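Local coordinates for microcin B17-processing protein McbC (Escherichia coli str. K-12 substr. MG1655, PDB 6GRH) that is the flavin-dependent oxidoreductase needed to process the inactive microcin B17 precursor into the active antibiotic peptide, at residues Tyr120-Gly124 against Ala125-Ile129; Leu211-Thr214 against Gly215-Tyr218. All coordinates share one frame; numbering follows the deposited sequence.

Interaction 1 of 2, residues Tyr120-Gly124 against Ala125-Ile129; sequences YPSGG and ALYPI. With FMN (flavin mononucleotide), chain O; EDO (1,2-ethanediol), chain P.
Two groups grip Ser122 OG: the amide of Tyr127, whose N lies 2.9 Å from Ser122 OG, and the carboxylate of Glu213 on helix 204-227. A chi1 of 175° swings the hydroxyl away from its own N, toward the amide of Tyr127. The course of the backbone sets Ser122 CB over the centre of the Tyr127 ring, 3.3 Å from its centroid and close to the ring normal, a CH-pi contact. The Tyr127 hydroxyl turns back along the chain and gives a hydrogen bond to Tyr120 O (OH to O 2.8 Å), approaching in the carbonyl plane. The same ring presents its edge to the face of Tyr120 in an offset edge-to-face pair, planes at 82°, with Tyr120 CE2 and Tyr127 CE1 3.5 Å apart. Two overlapping beta turns bend the chain at Gly123-Ala125: Ala125 N bonds to Ser122 O at 2.9 Å in a type II turn, and Leu126 N to Gly123 O at 3.2 Å in a left-handed, type III'-like one, with positive phi at both Gly124 and Ala125. Pro121-Ala125 belong to the flavin mononucleotide pocket: Pro121 CB comes within 3.2 Å of FMN O3', and Ser122 N makes a weak bond to that hydroxyl. Tyr120 OH, also bonded to Arg118, reaches Ile129 O through one water. The loop follows helix 97-108 and leads into strand 129-135, with Tyr120, Pro128 and Ile129 packed on helix 204-227 and Pro128 on helix 195-199; Gln219 of the second subunit packs on Tyr120 and Pro121, and Asn57 of that subunit on Ala125 and Tyr127.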
loop_
_atom_site.group_PDB
_atom_site.type_symbol
_atom_site.label_atom_id
_atom_site.label_comp_id
_atom_site.label_asym_id
_atom_site.label_seq_id
_atom_site.Cartn_x
_atom_site.Cartn_y
_atom_site.Cartn_z
ATOM N N TYR D 120 19.326 26.306 7.192
ATOM C CA TYR D 120 18.458 25.227 7.664
ATOM C C TYR D 120 19.241 23.924 7.494
ATOM O O TYR D 120 19.996 23.770 6.530
ATOM C CB TYR D 120 17.108 25.213 6.930
ATOM C CG TYR D 120 17.206 24.999 5.437
ATOM C CD1 TYR D 120 17.553 26.038 4.578
ATOM C CD2 TYR D 120 16.954 23.742 4.887
ATOM C CE1 TYR D 120 17.665 25.831 3.214
ATOM C CE2 TYR D 120 17.058 23.527 3.533
ATOM C CZ TYR D 120 17.419 24.563 2.699
ATOM O OH TYR D 120 17.529 24.313 1.347
ATOM N N PRO D 121 19.103 23.004 8.457
ATOM C CA PRO D 121 19.814 21.728 8.365
ATOM C C PRO D 121 19.119 20.744 7.419
ATOM O O PRO D 121 18.019 21.004 6.940
ATOM C CB PRO D 121 19.778 21.230 9.816
ATOM C CG PRO D 121 18.444 21.704 10.305
ATOM C CD PRO D 121 18.184 23.029 9.613
ATOM N N SER D 122 19.770 19.621 7.136
ATOM C CA SER D 122 19.183 18.577 6.283
ATOM C C SER D 122 19.814 17.231 6.606
ATOM O O SER D 122 21.040 17.141 6.775
ATOM C CB SER D 122 19.409 18.912 4.796
ATOM O OG SER D 122 18.946 17.876 3.958
ATOM N N GLY D 123 18.987 16.191 6.703
ATOM C CA GLY D 123 19.499 14.841 6.921
ATOM C C GLY D 123 20.566 14.478 5.902
ATOM O O GLY D 123 20.344 14.593 4.699
ATOM N N GLY D 124 21.734 14.091 6.403
ATOM C CA GLY D 124 22.882 13.732 5.574
ATOM C C GLY D 124 23.439 14.833 4.701
ATOM O O GLY D 124 24.203 14.551 3.785
ATOM N N ALA D 125 23.074 16.083 5.002
ATOM C CA ALA D 125 23.393 17.233 4.160
ATOM C C ALA D 125 23.003 17.029 2.682
ATOM O O ALA D 125 23.680 17.518 1.776
ATOM C CB ALA D 125 24.866 17.564 4.289
ATOM N N LEU D 126 21.907 16.318 2.453
ATOM C CA LEU D 126 21.494 15.977 1.086
ATOM C C LEU D 126 20.616 17.040 0.415
ATOM O O LEU D 126 20.606 17.140 -0.821
ATOM C CB LEU D 126 20.794 14.620 1.080
ATOM C CG LEU D 126 21.701 13.481 1.554
ATOM C CD1 LEU D 126 20.876 12.218 1.703
ATOM C CD2 LEU D 126 22.873 13.266 0.602
ATOM N N TYR D 127 19.895 17.822 1.206
ATOM C CA TYR D 127 19.058 18.928 0.672
ATOM C C TYR D 127 18.211 18.541 -0.551
ATOM O O TYR D 127 18.389 19.096 -1.658
ATOM C CB TYR D 127 19.943 20.147 0.394
ATOM C CG TYR D 127 20.497 20.691 1.672
ATOM C CD1 TYR D 127 19.716 21.520 2.474
ATOM C CD2 TYR D 127 21.757 20.303 2.139
ATOM C CE1 TYR D 127 20.186 21.993 3.691
ATOM C CE2 TYR D 127 22.256 20.789 3.346
ATOM C CZ TYR D 127 21.460 21.630 4.126
ATOM O OH TYR D 127 21.902 22.090 5.339
ATOM N N PRO D 128 17.246 17.630 -0.355
ATOM C CA PRO D 128 16.465 17.132 -1.497
ATOM C C PRO D 128 15.326 18.018 -1.983
ATOM O O PRO D 128 14.619 17.620 -2.906
ATOM C CB PRO D 128 15.863 15.810 -0.950
ATOM C CG PRO D 128 15.686 16.097 0.506
ATOM C CD PRO D 128 16.934 16.863 0.875
ATOM N N ILE D 129 15.115 19.168 -1.346
ATOM C CA ILE D 129 13.999 20.027 -1.648
ATOM C C ILE D 129 14.508 21.167 -2.492
ATOM O O ILE D 129 15.486 21.806 -2.143
ATOM C CB ILE D 129 13.336 20.574 -0.357
ATOM C CG1 ILE D 129 12.881 19.434 0.520
ATOM C CG2 ILE D 129 12.192 21.543 -0.671
ATOM C CD1 ILE D 129 11.957 18.442 -0.154
HETATM N N1 FMN O . 22.903 14.285 12.201
HETATM C C2 FMN O . 23.376 13.132 12.740
HETATM O O2 FMN O . 24.565 13.117 13.108
HETATM N N3 FMN O . 22.607 12.026 12.883
HETATM C C4 FMN O . 21.306 12.001 12.507
HETATM O O4 FMN O . 20.604 10.976 12.653
HETATM C C4A FMN O . 20.717 13.218 11.894
HETATM N N5 FMN O . 19.431 13.273 11.477
HETATM C C5A FMN O . 18.922 14.410 10.935
HETATM C C6 FMN O . 17.590 14.432 10.530
HETATM C C7 FMN O . 17.027 15.573 9.968
HETATM C C7M FMN O . 15.581 15.564 9.535
HETATM C C8 FMN O . 17.852 16.799 9.806
HETATM C C8M FMN O . 17.254 18.038 9.204
HETATM C C9 FMN O . 19.188 16.795 10.212
HETATM C C9A FMN O . 19.768 15.640 10.777
HETATM N N10 FMN O . 21.126 15.596 11.205
HETATM C C10 FMN O . 21.620 14.392 11.765
HETATM C "C1'" FMN O . 22.024 16.752 11.096
HETATM C "C2'" FMN O . 22.593 16.830 9.696
HETATM O "O2'" FMN O . 23.527 15.750 9.502
HETATM C "C3'" FMN O . 23.225 18.209 9.472
HETATM O "O3'" FMN O . 22.205 19.216 9.482
HETATM C "C4'" FMN O . 24.003 18.305 8.163
HETATM O "O4'" FMN O . 25.094 17.383 8.193
HETATM C "C5'" FMN O . 24.583 19.691 7.895
HETATM O "O5'" FMN O . 25.430 20.062 8.980
HETATM P P FMN O . 25.156 21.394 9.827
HETATM O O1P FMN O . 23.789 21.242 10.451
HETATM O O2P FMN O . 26.268 21.375 10.857
HETATM O O3P FMN O . 25.281 22.456 8.779
HETATM C C1 EDO P . 24.539 12.037 9.148
HETATM O O1 EDO P . 24.836 12.166 7.762
HETATM C C2 EDO P . 23.037 12.052 9.297
HETATM O O2 EDO P . 22.502 13.320 8.899
HETATM O O HOH W 1 16.900 21.804 0.349
#

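Interaction 2 of 2, residues Leu211-Thr214 against Gly215-Tyr218; sequences LMET and GSMY
Glu213 O takes two hydrogen bonds from the next turn of helix 204-227, one from the backbone and one from a side chain. Met217 N supplies the regular i to i+4 bond at 3.0 Å, and Ser216 OG adds a shorter one, 2.6 Å from Glu213 O. The serine can do this because its OG sits between the backbone N and the carbonyl carbon (chi1 71°), folded back against the preceding turn. Its hydroxyl proton is therefore spent inside the helix. The flanking carbonyls are served by amides: Met212 O by Ser216 N at 3.1 Å, and Thr214 O by Tyr218 N at 3.0 Å, whereas Leu211 O receives a weak bond from Gly215 N. Thr214 OG1 is paired one turn back, with Ala210 O. Glu213 carries its carboxylate away from this turn on an extended chain, and OE1 meets Ser122 of the loop. Beside it, Met217 SD lies 4.0 Å from Glu213 CG, the two side chains crossing. Gly215 CA lies 3.6 Å above one face of the Tyr218 ring, offset toward its rim, and the tyrosine also touches a flavin mononucleotide. In this wholly buried turn, short polar side chains are absorbed by the backbone of their own helix, while the longer glutamate extends its acid group to a partner in another part of the fold.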
loop_
_atom_site.group_PDB
_atom_site.type_symbol
_atom_site.label_atom_id
_atom_site.label_comp_id
_atom_site.label_asym_id
_atom_site.label_seq_id
_atom_site.Cartn_x
_atom_site.Cartn_y
_atom_site.Cartn_z
ATOM N N LEU D 211 10.076 16.013 3.841
ATOM C CA LEU D 211 8.871 16.791 4.174
ATOM C C LEU D 211 9.120 17.737 5.344
ATOM O O LEU D 211 8.747 18.877 5.283
ATOM C CB LEU D 211 7.661 15.871 4.435
ATOM C CG LEU D 211 6.836 15.554 3.185
ATOM C CD1 LEU D 211 7.628 14.995 2.021
ATOM C CD2 LEU D 211 5.738 14.563 3.527
ATOM N N MET D 212 9.816 17.264 6.375
ATOM C CA MET D 212 10.215 18.123 7.471
ATOM C C MET D 212 11.132 19.254 7.010
ATOM O O MET D 212 10.947 20.406 7.394
ATOM C CB MET D 212 10.815 17.302 8.629
ATOM C CG MET D 212 9.758 16.433 9.283
ATOM S SD MET D 212 10.349 15.495 10.698
ATOM C CE MET D 212 11.612 14.472 9.988
ATOM N N GLU D 213 12.074 18.941 6.142
ATOM C CA GLU D 213 12.957 19.942 5.608
ATOM C C GLU D 213 12.224 21.059 4.892
ATOM O O GLU D 213 12.568 22.208 5.049
ATOM C CB GLU D 213 13.978 19.302 4.692
ATOM C CG GLU D 213 14.919 20.267 4.018
ATOM C CD GLU D 213 15.961 19.532 3.200
ATOM O OE1 GLU D 213 16.465 18.478 3.702
ATOM O OE2 GLU D 213 16.262 20.011 2.062
ATOM N N THR D 214 11.199 20.716 4.149
ATOM C CA THR D 214 10.350 21.700 3.473
ATOM C C THR D 214 9.752 22.726 4.439
ATOM O O THR D 214 9.749 23.913 4.157
ATOM C CB THR D 214 9.251 20.967 2.699
ATOM O OG1 THR D 214 9.888 20.038 1.803
ATOM C CG2 THR D 214 8.399 21.927 1.920
ATOM N N GLY D 215 9.302 22.241 5.603
ATOM C CA GLY D 215 8.771 23.085 6.638
ATOM C C GLY D 215 9.827 23.986 7.242
ATOM O O GLY D 215 9.532 25.161 7.526
ATOM N N SER D 216 11.064 23.473 7.429
ATOM C CA SER D 216 12.138 24.344 7.897
ATOM C C SER D 216 12.417 25.465 6.887
ATOM O O SER D 216 12.790 26.610 7.262
ATOM C CB SER D 216 13.430 23.558 8.229
ATOM O OG SER D 216 14.054 23.078 7.060
ATOM N N MET D 217 12.262 25.152 5.613
ATOM C CA MET D 217 12.529 26.130 4.563
ATOM C C MET D 217 11.454 27.199 4.512
ATOM O O MET D 217 11.777 28.387 4.546
ATOM C CB MET D 217 12.715 25.472 3.209
ATOM C CG MET D 217 13.928 24.571 3.196
ATOM S SD MET D 217 13.951 23.493 1.769
ATOM C CE MET D 217 14.212 24.692 0.469
ATOM N N TYR D 218 10.180 26.819 4.447
ATOM C CA TYR D 218 9.160 27.860 4.381
ATOM C C TYR D 218 9.101 28.690 5.673
ATOM O O TYR D 218 8.704 29.857 5.637
ATOM C CB TYR D 218 7.789 27.348 3.932
ATOM C CG TYR D 218 6.969 26.487 4.875
ATOM C CD1 TYR D 218 6.561 26.938 6.120
ATOM C CD2 TYR D 218 6.512 25.234 4.457
ATOM C CE1 TYR D 218 5.776 26.135 6.946
ATOM C CE2 TYR D 218 5.716 24.429 5.268
ATOM C CZ TYR D 218 5.341 24.884 6.504
ATOM O OH TYR D 218 4.574 24.079 7.316
#

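Interactions 1 and 2, with centres about 10 Å apart, meet at Ser122 and Glu213. Ser122 OG and Glu213 OE1 stand 2.6 Å from each other, a probable hydrogen bond. Around it the carboxylate is packed by the loop: Pro128 CD is 3.3 Å from Glu213 OE1, and Tyr127 CA is equally close to Glu213 OE2. Glu213 probably acts as a second-shell residue, helping to position Ser122, which belongs to the flavin pocket. Ile129 CD1 against Thr214 OG1 extends the junction into strand 129-135. Both contacts also border the second subunit, which contributes several hydrogen bonds to the flavin.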